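Long-range contacts in iron-regulated outer membrane protein (Neisseria meningitidis, PDB 4B7O), which acts as a TonB-dependent iron transporter of the outer membrane, probably taking up iron complexes of the siderophore type: residues Pro93-Phe97 / Leu107-Gly111; Arg279-Glu283 / Asp344-Ala348; Asn396-Ile401 / Asp428-His433; Pro440-Asp444 / Ser510-Tyr514; Val582-Tyr586 / Thr619-Leu625. All coordinates share one frame; numbering follows the deposited sequence.

Contact 1: residues Pro93-Phe97 / Leu107-Gly111; sequences PSIDF and LTLRG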
# COMPACT_ATOMS: atom_id res chain seq x y z
N PRO A 93 12.81 1.10 7.22
CA PRO A 93 12.39 0.61 8.54
C PRO A 93 10.99 1.04 8.99
O PRO A 93 10.47 0.48 9.94
CB PRO A 93 13.47 1.19 9.50
CG PRO A 93 14.24 2.24 8.71
CD PRO A 93 13.80 2.20 7.28
N SER A 94 10.36 2.04 8.40
CA SER A 94 9.06 2.37 8.98
C SER A 94 7.87 1.65 8.22
O SER A 94 6.68 1.81 8.53
CB SER A 94 8.91 3.89 9.07
OG SER A 94 8.91 4.40 7.74
N ILE A 95 8.23 0.85 7.23
CA ILE A 95 7.26 0.08 6.48
C ILE A 95 7.49 -1.33 6.92
O ILE A 95 8.60 -1.76 6.90
CB ILE A 95 7.53 0.16 4.97
CG1 ILE A 95 7.63 1.60 4.55
CG2 ILE A 95 6.41 -0.42 4.13
CD1 ILE A 95 8.04 1.74 3.10
N ASP A 96 6.46 -2.03 7.37
CA ASP A 96 6.60 -3.41 7.77
C ASP A 96 5.52 -4.27 7.11
O ASP A 96 4.39 -3.86 6.92
CB ASP A 96 6.57 -3.51 9.30
CG ASP A 96 6.90 -4.92 9.81
OD1 ASP A 96 7.91 -5.49 9.39
OD2 ASP A 96 6.14 -5.45 10.65
N PHE A 97 5.91 -5.48 6.72
CA PHE A 97 4.99 -6.38 6.08
C PHE A 97 4.71 -7.60 6.90
O PHE A 97 5.58 -8.10 7.63
CB PHE A 97 5.57 -6.83 4.78
CG PHE A 97 5.57 -5.78 3.75
CD1 PHE A 97 6.59 -4.85 3.69
CD2 PHE A 97 4.58 -5.76 2.78
CE1 PHE A 97 6.58 -3.87 2.70
CE2 PHE A 97 4.56 -4.80 1.79
CZ PHE A 97 5.57 -3.86 1.73
N LEU A 107 0.15 -4.51 5.47
CA LEU A 107 1.21 -3.54 5.43
C LEU A 107 1.01 -2.43 6.51
O LEU A 107 -0.12 -2.00 6.72
CB LEU A 107 1.23 -2.96 4.04
CG LEU A 107 2.21 -1.80 3.97
CD1 LEU A 107 2.97 -1.82 2.63
CD2 LEU A 107 1.52 -0.47 4.24
N THR A 108 2.09 -2.04 7.21
CA THR A 108 1.98 -0.89 8.09
C THR A 108 3.06 0.12 7.81
O THR A 108 4.18 -0.18 7.39
CB THR A 108 1.96 -1.28 9.57
OG1 THR A 108 3.16 -1.96 9.90
CG2 THR A 108 0.81 -2.21 9.82
N LEU A 109 2.69 1.34 8.06
CA LEU A 109 3.52 2.47 7.80
C LEU A 109 3.44 3.25 9.08
O LEU A 109 2.33 3.64 9.49
CB LEU A 109 2.91 3.27 6.66
CG LEU A 109 3.65 4.53 6.22
CD1 LEU A 109 5.08 4.17 5.79
CD2 LEU A 109 2.84 5.17 5.10
N ARG A 110 4.60 3.41 9.75
CA ARG A 110 4.62 4.00 11.08
C ARG A 110 3.62 3.35 11.99
O ARG A 110 3.00 4.02 12.81
CB ARG A 110 4.30 5.49 11.01
CG ARG A 110 5.48 6.35 10.57
CD ARG A 110 5.06 7.79 10.26
NE ARG A 110 6.26 8.58 9.89
CZ ARG A 110 6.27 9.86 9.58
NH1 ARG A 110 5.13 10.55 9.56
NH2 ARG A 110 7.42 10.45 9.26
N GLY A 111 3.47 2.04 11.86
CA GLY A 111 2.49 1.28 12.66
C GLY A 111 1.05 1.37 12.20
O GLY A 111 0.19 0.75 12.79
O HOH W 1 5.23 0.28 10.34

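Contact 2: residues Arg279-Glu283 / Asp344-Ala348; sequences RTVRE and DNGYA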
# COMPACT_ATOMS: atom_id res chain seq x y z
N ARG A 279 -6.30 -21.32 -1.97
CA ARG A 279 -6.14 -20.36 -0.90
C ARG A 279 -7.24 -20.51 0.14
O ARG A 279 -8.41 -20.64 -0.24
CB ARG A 279 -6.19 -18.93 -1.46
CG ARG A 279 -5.09 -18.61 -2.46
CD ARG A 279 -3.75 -18.37 -1.77
NE ARG A 279 -3.63 -17.01 -1.26
CZ ARG A 279 -2.64 -16.60 -0.48
NH1 ARG A 279 -1.66 -17.41 -0.12
NH2 ARG A 279 -2.62 -15.34 -0.06
N THR A 280 -6.84 -20.48 1.42
CA THR A 280 -7.75 -20.57 2.60
C THR A 280 -8.85 -19.51 2.69
O THR A 280 -8.82 -18.45 2.01
CB THR A 280 -6.96 -20.58 3.94
OG1 THR A 280 -6.11 -19.43 4.04
CG2 THR A 280 -6.10 -21.85 4.08
N VAL A 281 -9.84 -19.77 3.55
CA VAL A 281 -10.93 -18.82 3.69
C VAL A 281 -10.36 -17.49 4.21
O VAL A 281 -10.56 -16.46 3.59
CB VAL A 281 -12.12 -19.38 4.52
CG1 VAL A 281 -13.16 -18.27 4.82
CG2 VAL A 281 -12.79 -20.49 3.71
N ARG A 282 -9.61 -17.57 5.32
CA ARG A 282 -8.84 -16.48 5.91
C ARG A 282 -7.38 -16.46 5.47
O ARG A 282 -6.53 -17.13 6.06
CB ARG A 282 -8.86 -16.64 7.40
CG ARG A 282 -10.24 -16.81 7.99
CD ARG A 282 -10.06 -17.39 9.37
NE ARG A 282 -11.27 -18.01 9.82
CZ ARG A 282 -11.78 -19.12 9.27
NH1 ARG A 282 -11.17 -19.70 8.24
NH2 ARG A 282 -12.92 -19.64 9.73
N GLU A 283 -7.07 -15.67 4.45
CA GLU A 283 -5.74 -15.74 3.89
C GLU A 283 -4.66 -15.39 4.95
O GLU A 283 -3.56 -15.86 4.86
CB GLU A 283 -5.65 -14.89 2.64
CG GLU A 283 -6.46 -15.41 1.45
CD GLU A 283 -6.05 -14.76 0.13
OE1 GLU A 283 -5.12 -13.90 0.15
OE2 GLU A 283 -6.61 -15.10 -0.94
N ASP A 344 -17.94 -23.69 1.59
CA ASP A 344 -17.44 -23.72 2.96
C ASP A 344 -16.93 -22.39 3.52
O ASP A 344 -16.27 -22.34 4.55
CB ASP A 344 -16.36 -24.76 3.09
CG ASP A 344 -16.91 -26.15 3.00
OD1 ASP A 344 -18.02 -26.39 3.54
OD2 ASP A 344 -16.22 -26.99 2.40
N ASN A 345 -17.24 -21.32 2.81
CA ASN A 345 -16.82 -20.00 3.18
C ASN A 345 -18.05 -19.28 3.71
O ASN A 345 -18.86 -18.83 2.93
CB ASN A 345 -16.28 -19.33 1.89
CG ASN A 345 -15.55 -18.02 2.15
OD1 ASN A 345 -15.96 -17.23 3.01
ND2 ASN A 345 -14.49 -17.76 1.39
N GLY A 346 -18.24 -19.19 5.04
CA GLY A 346 -19.40 -18.44 5.63
C GLY A 346 -19.40 -16.93 5.32
O GLY A 346 -20.47 -16.32 5.13
N TYR A 347 -18.18 -16.35 5.24
CA TYR A 347 -17.98 -14.94 4.95
C TYR A 347 -18.56 -14.64 3.60
O TYR A 347 -19.26 -13.63 3.44
CB TYR A 347 -16.47 -14.54 5.00
CG TYR A 347 -15.87 -14.71 6.39
CD1 TYR A 347 -16.22 -13.83 7.43
CD2 TYR A 347 -14.99 -15.75 6.68
CE1 TYR A 347 -15.69 -13.98 8.71
CE2 TYR A 347 -14.47 -15.93 7.96
CZ TYR A 347 -14.82 -15.04 8.97
OH TYR A 347 -14.30 -15.19 10.24
N ALA A 348 -18.28 -15.51 2.63
CA ALA A 348 -18.80 -15.36 1.25
C ALA A 348 -20.23 -15.84 1.08
O ALA A 348 -20.79 -15.76 -0.04
CB ALA A 348 -17.89 -16.07 0.26

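Contact 3: residues Asn396-Ile401 / Asp428-His433; sequences NGEFEI and DMDLVH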
# COMPACT_ATOMS: atom_id res chain seq x y z
N ASN A 396 -29.30 -11.94 2.24
CA ASN A 396 -29.86 -11.65 3.56
C ASN A 396 -30.96 -12.63 3.95
O ASN A 396 -31.05 -13.06 5.11
CB ASN A 396 -30.34 -10.22 3.70
CG ASN A 396 -30.92 -9.66 2.42
OD1 ASN A 396 -30.47 -9.97 1.33
ND2 ASN A 396 -31.92 -8.79 2.54
N GLY A 397 -31.77 -13.03 2.97
CA GLY A 397 -32.88 -14.00 3.21
C GLY A 397 -32.43 -15.32 3.83
O GLY A 397 -33.21 -15.96 4.55
N GLU A 398 -31.18 -15.70 3.56
CA GLU A 398 -30.55 -16.86 4.21
C GLU A 398 -30.06 -16.49 5.60
O GLU A 398 -29.38 -17.31 6.25
CB GLU A 398 -29.36 -17.39 3.38
CG GLU A 398 -29.67 -17.65 1.89
CD GLU A 398 -28.68 -18.58 1.13
OE1 GLU A 398 -27.48 -18.60 1.42
OE2 GLU A 398 -29.11 -19.31 0.20
N PHE A 399 -30.37 -15.27 6.07
CA PHE A 399 -29.88 -14.85 7.39
C PHE A 399 -30.48 -15.67 8.55
O PHE A 399 -31.66 -16.02 8.53
CB PHE A 399 -30.04 -13.34 7.66
CG PHE A 399 -29.74 -12.97 9.09
CD1 PHE A 399 -28.42 -12.96 9.56
CD2 PHE A 399 -30.77 -12.71 9.99
CE1 PHE A 399 -28.13 -12.67 10.89
CE2 PHE A 399 -30.50 -12.41 11.33
CZ PHE A 399 -29.17 -12.39 11.77
N GLU A 400 -29.67 -15.92 9.56
CA GLU A 400 -30.01 -16.89 10.58
C GLU A 400 -29.09 -16.73 11.82
O GLU A 400 -27.99 -16.22 11.70
CB GLU A 400 -29.83 -18.25 9.98
CG GLU A 400 -30.75 -19.30 10.55
CD GLU A 400 -30.01 -20.60 10.75
OE1 GLU A 400 -28.76 -20.56 10.95
OE2 GLU A 400 -30.66 -21.66 10.70
N ILE A 401 -29.55 -17.21 12.99
CA ILE A 401 -29.00 -16.95 14.33
C ILE A 401 -28.93 -18.24 15.17
O ILE A 401 -29.92 -18.93 15.33
CB ILE A 401 -29.93 -15.98 15.13
CG1 ILE A 401 -30.24 -14.69 14.36
CG2 ILE A 401 -29.35 -15.71 16.53
CD1 ILE A 401 -30.82 -13.59 15.24
N ASP A 428 -35.54 -10.84 14.81
CA ASP A 428 -34.43 -10.31 14.04
C ASP A 428 -34.41 -10.87 12.63
O ASP A 428 -34.52 -10.09 11.66
CB ASP A 428 -33.12 -10.50 14.79
CG ASP A 428 -33.00 -9.55 15.99
OD1 ASP A 428 -33.37 -8.35 15.81
OD2 ASP A 428 -32.55 -9.99 17.10
N MET A 429 -34.34 -12.20 12.53
CA MET A 429 -34.23 -12.90 11.25
C MET A 429 -35.36 -12.38 10.41
O MET A 429 -35.17 -11.96 9.25
CB MET A 429 -34.31 -14.40 11.42
CG MET A 429 -33.86 -14.90 12.78
SD MET A 429 -33.32 -16.62 12.74
CE MET A 429 -34.36 -17.19 11.39
N ASP A 430 -36.53 -12.34 11.04
CA ASP A 430 -37.66 -11.68 10.45
C ASP A 430 -37.22 -10.35 9.88
O ASP A 430 -37.35 -10.11 8.69
CB ASP A 430 -38.77 -11.51 11.49
CG ASP A 430 -39.97 -12.39 11.21
OD1 ASP A 430 -40.65 -12.11 10.17
OD2 ASP A 430 -40.21 -13.35 11.99
N LEU A 431 -36.66 -9.48 10.71
CA LEU A 431 -36.24 -8.18 10.21
C LEU A 431 -35.21 -8.22 9.02
O LEU A 431 -35.34 -7.48 8.03
CB LEU A 431 -35.72 -7.34 11.37
CG LEU A 431 -35.97 -5.84 11.26
CD1 LEU A 431 -35.05 -5.13 12.24
CD2 LEU A 431 -35.80 -5.26 9.86
N VAL A 432 -34.17 -9.04 9.12
CA VAL A 432 -33.11 -8.99 8.09
C VAL A 432 -33.65 -9.48 6.77
O VAL A 432 -33.40 -8.84 5.75
CB VAL A 432 -31.89 -9.84 8.42
CG1 VAL A 432 -30.81 -9.60 7.37
CG2 VAL A 432 -31.40 -9.57 9.84
N HIS A 433 -34.42 -10.61 6.82
CA HIS A 433 -35.06 -11.23 5.61
C HIS A 433 -35.90 -10.26 4.87
O HIS A 433 -36.07 -10.37 3.65
CB HIS A 433 -35.92 -12.43 5.93
CG HIS A 433 -35.17 -13.56 6.59
ND1 HIS A 433 -35.78 -14.48 7.35
CD2 HIS A 433 -33.82 -13.87 6.61
CE1 HIS A 433 -34.87 -15.36 7.82
NE2 HIS A 433 -33.67 -14.98 7.38

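Contact 4: residues Pro440-Asp444 / Ser510-Tyr514; sequences PTKTD and SPRLY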
# COMPACT_ATOMS: atom_id res chain seq x y z
N PRO A 440 -23.68 -1.14 -2.26
CA PRO A 440 -23.15 -0.03 -1.48
C PRO A 440 -22.25 0.79 -2.34
O PRO A 440 -21.59 0.23 -3.24
CB PRO A 440 -22.35 -0.71 -0.39
CG PRO A 440 -22.78 -2.16 -0.43
CD PRO A 440 -23.05 -2.40 -1.88
N THR A 441 -22.29 2.11 -2.15
CA THR A 441 -21.40 3.00 -2.87
C THR A 441 -20.85 4.15 -1.99
O THR A 441 -21.32 4.39 -0.88
CB THR A 441 -22.09 3.62 -4.09
OG1 THR A 441 -23.02 4.57 -3.62
CG2 THR A 441 -22.81 2.58 -4.92
N LYS A 442 -19.87 4.88 -2.51
CA LYS A 442 -19.25 5.98 -1.77
C LYS A 442 -18.67 6.92 -2.77
O LYS A 442 -17.94 6.50 -3.68
CB LYS A 442 -18.16 5.50 -0.83
CG LYS A 442 -17.69 6.62 0.10
CD LYS A 442 -16.80 6.09 1.20
CE LYS A 442 -15.35 6.11 0.74
NZ LYS A 442 -14.51 5.58 1.84
N THR A 443 -19.08 8.19 -2.68
CA THR A 443 -18.49 9.23 -3.51
C THR A 443 -17.60 10.11 -2.61
O THR A 443 -18.02 10.48 -1.52
CB THR A 443 -19.59 10.10 -4.12
OG1 THR A 443 -20.44 9.27 -4.91
CG2 THR A 443 -19.01 11.20 -4.99
N ASP A 444 -16.38 10.40 -3.03
CA ASP A 444 -15.51 11.34 -2.31
C ASP A 444 -15.19 12.45 -3.28
O ASP A 444 -14.88 12.19 -4.45
CB ASP A 444 -14.24 10.72 -1.77
CG ASP A 444 -14.48 9.81 -0.58
OD1 ASP A 444 -14.99 10.28 0.46
OD2 ASP A 444 -14.13 8.60 -0.65
N SER A 510 -13.04 9.53 4.78
CA SER A 510 -14.42 9.00 4.85
C SER A 510 -14.49 7.56 5.26
O SER A 510 -13.59 6.78 4.98
CB SER A 510 -15.07 9.08 3.47
OG SER A 510 -14.25 8.50 2.45
N PRO A 511 -15.58 7.17 5.94
CA PRO A 511 -15.72 5.80 6.46
C PRO A 511 -15.54 4.83 5.33
O PRO A 511 -15.98 5.12 4.22
CB PRO A 511 -17.18 5.73 6.88
CG PRO A 511 -17.70 7.14 6.89
CD PRO A 511 -16.63 8.06 6.45
N ARG A 512 -14.87 3.71 5.57
CA ARG A 512 -14.78 2.68 4.52
C ARG A 512 -16.04 1.85 4.47
O ARG A 512 -16.64 1.55 5.50
CB ARG A 512 -13.60 1.76 4.74
CG ARG A 512 -12.42 2.42 5.44
CD ARG A 512 -11.80 3.64 4.75
NE ARG A 512 -10.65 4.05 5.59
CZ ARG A 512 -10.72 4.79 6.71
NH1 ARG A 512 -11.87 5.34 7.13
NH2 ARG A 512 -9.61 5.02 7.40
N LEU A 513 -16.47 1.49 3.26
CA LEU A 513 -17.55 0.50 3.10
C LEU A 513 -17.12 -0.82 3.72
O LEU A 513 -15.95 -1.16 3.76
CB LEU A 513 -17.86 0.31 1.62
CG LEU A 513 -18.14 1.60 0.83
CD1 LEU A 513 -17.97 1.43 -0.67
CD2 LEU A 513 -19.53 2.17 1.12
N TYR A 514 -18.08 -1.55 4.27
CA TYR A 514 -17.81 -2.87 4.91
C TYR A 514 -17.22 -3.89 3.92
O TYR A 514 -17.23 -3.66 2.69
CB TYR A 514 -19.15 -3.39 5.51
CG TYR A 514 -19.08 -4.49 6.55
CD1 TYR A 514 -18.54 -4.27 7.83
CD2 TYR A 514 -19.63 -5.76 6.26
CE1 TYR A 514 -18.52 -5.29 8.79
CE2 TYR A 514 -19.59 -6.77 7.20
CZ TYR A 514 -19.06 -6.55 8.44
OH TYR A 514 -19.07 -7.62 9.33

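Contact 5: residues Val582-Tyr586 / Thr619-Leu625; sequences VNAGY and THPKKLL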
# COMPACT_ATOMS: atom_id res chain seq x y z
N VAL A 582 -20.11 3.83 12.96
CA VAL A 582 -20.09 4.96 13.90
C VAL A 582 -18.68 5.42 14.12
O VAL A 582 -17.74 4.63 14.00
CB VAL A 582 -20.58 4.57 15.31
CG1 VAL A 582 -22.07 4.70 15.39
CG2 VAL A 582 -20.08 3.19 15.75
N ASN A 583 -18.54 6.70 14.45
CA ASN A 583 -17.27 7.19 14.99
C ASN A 583 -17.14 6.68 16.42
O ASN A 583 -18.00 6.91 17.21
CB ASN A 583 -17.28 8.70 14.91
CG ASN A 583 -17.63 9.19 13.52
OD1 ASN A 583 -18.75 9.63 13.27
ND2 ASN A 583 -16.70 9.04 12.58
N ALA A 584 -16.09 5.96 16.76
CA ALA A 584 -16.08 5.28 18.05
C ALA A 584 -14.88 5.55 18.96
O ALA A 584 -14.72 4.90 20.03
CB ALA A 584 -16.25 3.77 17.84
N GLY A 585 -14.06 6.52 18.55
CA GLY A 585 -12.93 6.99 19.41
C GLY A 585 -11.89 7.80 18.68
O GLY A 585 -12.15 8.43 17.65
N TYR A 586 -10.69 7.83 19.22
CA TYR A 586 -9.64 8.61 18.53
C TYR A 586 -8.27 7.86 18.48
O TYR A 586 -8.01 6.96 19.25
CB TYR A 586 -9.54 10.01 19.15
CG TYR A 586 -9.21 9.98 20.60
CD1 TYR A 586 -7.91 9.94 21.01
CD2 TYR A 586 -10.21 9.99 21.59
CE1 TYR A 586 -7.55 9.88 22.36
CE2 TYR A 586 -9.87 9.92 22.94
CZ TYR A 586 -8.52 9.87 23.29
OH TYR A 586 -8.11 9.80 24.58
N THR A 619 -13.86 5.61 22.73
CA THR A 619 -14.77 6.50 23.49
C THR A 619 -16.22 6.08 23.42
O THR A 619 -17.11 6.92 23.60
CB THR A 619 -14.73 7.94 22.98
OG1 THR A 619 -15.11 7.96 21.59
CG2 THR A 619 -13.34 8.56 23.21
N HIS A 620 -16.47 4.80 23.15
CA HIS A 620 -17.84 4.32 22.92
C HIS A 620 -18.13 3.17 23.85
O HIS A 620 -17.34 2.21 23.94
CB HIS A 620 -18.04 3.96 21.46
CG HIS A 620 -19.45 3.50 21.09
ND1 HIS A 620 -20.03 2.38 21.63
CD2 HIS A 620 -20.36 3.99 20.12
CE1 HIS A 620 -21.26 2.20 21.07
NE2 HIS A 620 -21.45 3.18 20.14
N PRO A 621 -19.26 3.26 24.57
CA PRO A 621 -19.63 2.29 25.60
C PRO A 621 -19.31 0.83 25.25
O PRO A 621 -18.61 0.18 26.03
CB PRO A 621 -21.16 2.50 25.81
CG PRO A 621 -21.49 3.81 25.17
CD PRO A 621 -20.27 4.33 24.43
N LYS A 622 -19.79 0.32 24.10
CA LYS A 622 -19.50 -1.08 23.72
C LYS A 622 -18.29 -1.02 22.79
O LYS A 622 -18.45 -0.92 21.58
CB LYS A 622 -20.70 -1.71 22.98
CG LYS A 622 -22.08 -1.50 23.61
CD LYS A 622 -22.19 -2.21 24.96
CE LYS A 622 -23.64 -2.27 25.45
NZ LYS A 622 -23.66 -2.74 26.86
N LYS A 623 -17.08 -1.05 23.36
CA LYS A 623 -15.87 -0.52 22.71
C LYS A 623 -15.67 -1.03 21.30
O LYS A 623 -15.27 -2.18 21.11
CB LYS A 623 -14.66 -0.90 23.55
CG LYS A 623 -14.71 -0.37 24.97
CD LYS A 623 -13.64 -1.04 25.80
CE LYS A 623 -14.25 -2.09 26.71
NZ LYS A 623 -13.18 -2.98 27.23
N LEU A 624 -15.94 -0.18 20.31
CA LEU A 624 -16.01 -0.65 18.94
C LEU A 624 -14.72 -0.53 18.18
O LEU A 624 -14.76 -0.78 16.96
CB LEU A 624 -17.08 0.08 18.16
CG LEU A 624 -18.47 0.03 18.77
CD1 LEU A 624 -19.27 1.25 18.31
CD2 LEU A 624 -19.18 -1.31 18.50
N LEU A 625 -13.61 -0.15 18.85
CA LEU A 625 -12.31 -0.07 18.16
C LEU A 625 -11.65 -1.45 17.99
O LEU A 625 -11.71 -2.28 18.89
CB LEU A 625 -11.34 0.95 18.81
CG LEU A 625 -11.63 2.41 18.48
CD1 LEU A 625 -10.47 3.33 18.78
CD2 LEU A 625 -12.03 2.62 17.05

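Contact 1: residues Pro93-Phe97 / Leu107-Gly111
S94-F97 pairs with L107-R110 in an antiparallel beta hairpin of the plug, the domain that fills the barrel of a TonB-dependent transporter. D96 and T108 form the hydrogen-bonded pair: D96 N donates to T108 O and T108 N returns a bond to D96 O, both 2.9 Å long. Beyond them R110 N donates to S94 O at 2.9 Å. The same oxygen of S94 accepts a second bond, from a water 2.8 Å away, which in turn takes the N-H of G111 and bonds T108 OG1. The carboxylate of D96 is answered from the barrel side, OD1 by a salt bridge to R659 and OD2 by S723, whose hydroxyl also bonds T108 OG1. The guanidinium of R110 forms salt bridges with the barrel acids E541 and E593. The other face of the hairpin is apolar. I95 and L109 lie side by side there, with CG1 of I95 3.8 Å from CD1 of L109. L107, with CG anti to its N (chi1 173°), brings CD1 against two neighbours, the CG2 branch of I95 at 4.0 Å and the ring atom CZ of F97 at 3.4 Å.

Contact 2: residues Arg279-Glu283 / Asp344-Ala348
Two loops of the beta-barrel meet here at the surface of the transporter, V281 of one lying against N345 and Y347 of the other, beside loops of the plug. No hydrogen bond crosses between them, so the join rests on van der Waals contact. V281 carries most of it. Its CG1 branch, anti to the backbone N (chi1 172°), is directed at the second loop, where it lies 3.5 Å from OD1 of N345 and 3.6 Å from CD2 of Y347. The methyl meets the tyrosine at the ring edge, in the plane of the ring, while CG2 rests against the amide of N345 at about 4.0 Å from ND2. That amide is steadied from within its own loop: OD1 of N345 accepts the backbone N of A348 at 2.9 Å in an Asx motif, with the donor well above the carbonyl plane. R282 adds a smaller share. Its guanidinium stands nearly perpendicular to the Y347 ring, the planes 86° apart, and CE2 of the tyrosine sits over one face of the guanidinium, toward its rim. NE of R282 and OH of Y347 remain 4.2 Å apart. Behind V281 the first loop is braced by the salt bridge from R279 NH2 to E283 OE1, 2.9 Å long; E283 also pairs with R304. The 279-283 loop follows strand 264-276 and the 344-348 loop follows strand 323-339, while the Y347 ring also meets R523, in a cation-pi contact, and the ring of H133 in the 61-166 plug range.

Contact 3: residues Asn396-Ile401 / Asp428-His433
F399 and V432 meet at the centre of this contact, the phenylalanine laid across the valine at about a right angle. CG2 of V432 approaches CD2 of F399 to 3.2 Å, a close fit, and CB of the valine also lies near the same ring atom. With CG anti to its backbone N (chi1 171°), F399 carries its ring along the helix, so that CA of M429, one turn earlier, meets the ring edge in plane at 3.7 Å. The other branch of V432, CG1, packs on CB of N396 at 3.8 Å. Farther along, I401 crosses M429 obliquely: its CG1 lies 4.0 Å from CG of the methionine, and its CD1 reaches CB of D428. The sulfur of M429 rests beside the loop backbone, 3.8 Å from N of I401, where the methionine chain bends at chi3.

The polar link comes from H433, whose imidazole folds back toward the loop. NE2 is modelled as donating to F399 O, close to the imidazole plane, but at 2.5 Å the distance is too short to be taken literally. G397 O lies over one face of the same ring. The helix itself places these side chains: backbone bonds from V432 N to D428 O and from H433 N to M429 O keep residues 428, 429, 432 and 433 along the side met by the loop. Residues 396-398 form a short 3-10 segment in the loop after strand 376-391, folded against helix 423-434, which leads on to barrel strand 441-455.

Contact 4: residues Pro440-Asp444 / Ser510-Tyr514
K442, L513 and S510 account for most of the surface buried where the start of a barrel strand faces the loop 510-514. The K442 chain bends at chi3 (89°), which brings NZ back over the loop backbone. There it donates to P511 O at 2.8 Å, from well above the carbonyl plane, and makes a weak bond to S510 OG at 3.0 Å. The ammonium group also has a salt bridge to D127 in the plug range. S510 works in both directions: its hydroxyl receives the weak lysine bond and donates to D444 OD1 at 2.8 Å, on the syn side of the carboxylate and 19° out of its plane. The serine thus links a lysine and an aspartate that sit two residues apart on one strand; the other oxygen of D444 pairs with R385. L513 supplies the apolar part. Its CD2 lies 3.5 Å from T441 O and 4.3 Å from CB of P440, and its CD1 is 4.1 Å from CB of K442. Segment 440-444 opens strand 441-455, bonded through its backbone to strand 376-391 on one side and 458-472 on the other, and the loop that leaves strand 498-509 runs alongside it in nearly the opposite direction.

Contact 5: residues Val582-Tyr586 / Thr619-Leu625
V582 and L624 meet methyl to methyl, CG2 of the valine 3.3 Å from CD1 of the leucine, their side chains crossing at about a right angle. In V582 this CG2 stands between the backbone N and the carbonyl carbon, the other methyl being anti to the carbonyl (chi1 -87°). L624 has CG anti to its own carbonyl carbon, and CD1 then lies over the centre of the H620 ring, 3.3 Å above its plane. The imidazole, CG anti to the backbone N (chi1 -178°), is fixed in turn: ND1 accepts the N-H of K622 near the ring plane, and NE2 bonds Q570. CB of A584 touches CB of L624 at 3.8 Å. A584 and G585 both face A565 in a classic beta bulge on barrel strand 578-600, where the loop after strand 603-618 turns over the strand. T619 N donates to A584 O at 2.9 Å. The threonine hydroxyl oxygen OG1 stands 3.2 Å from CA of G585. CG2 of T619 meets the Y586 ring obliquely, 3.7 Å from CE2, while that ring also stacks on Y617.

Overall arrangement
Contact 1 is buried within the plug, and its hydrogen-bonded backbone pairs and charged side chains reaching the wall set it apart from the others, which belong to the barrel range. Contact 4 is buried too, but relies on a lysine and a serine hydroxyl rather than on strand pairing. Contact 2 lies at the surface and has no hydrogen bond across it; contacts 3 and 5 are partly buried and mix apolar packing with one polar link each, a backbone bond in contact 5 and a doubtfully short histidine bond in contact 3. Helix 423-434 of contact 3 runs on to strand 441-455 of contact 4. Contacts 4 and 5 come within about 6 Å at their nearest atoms.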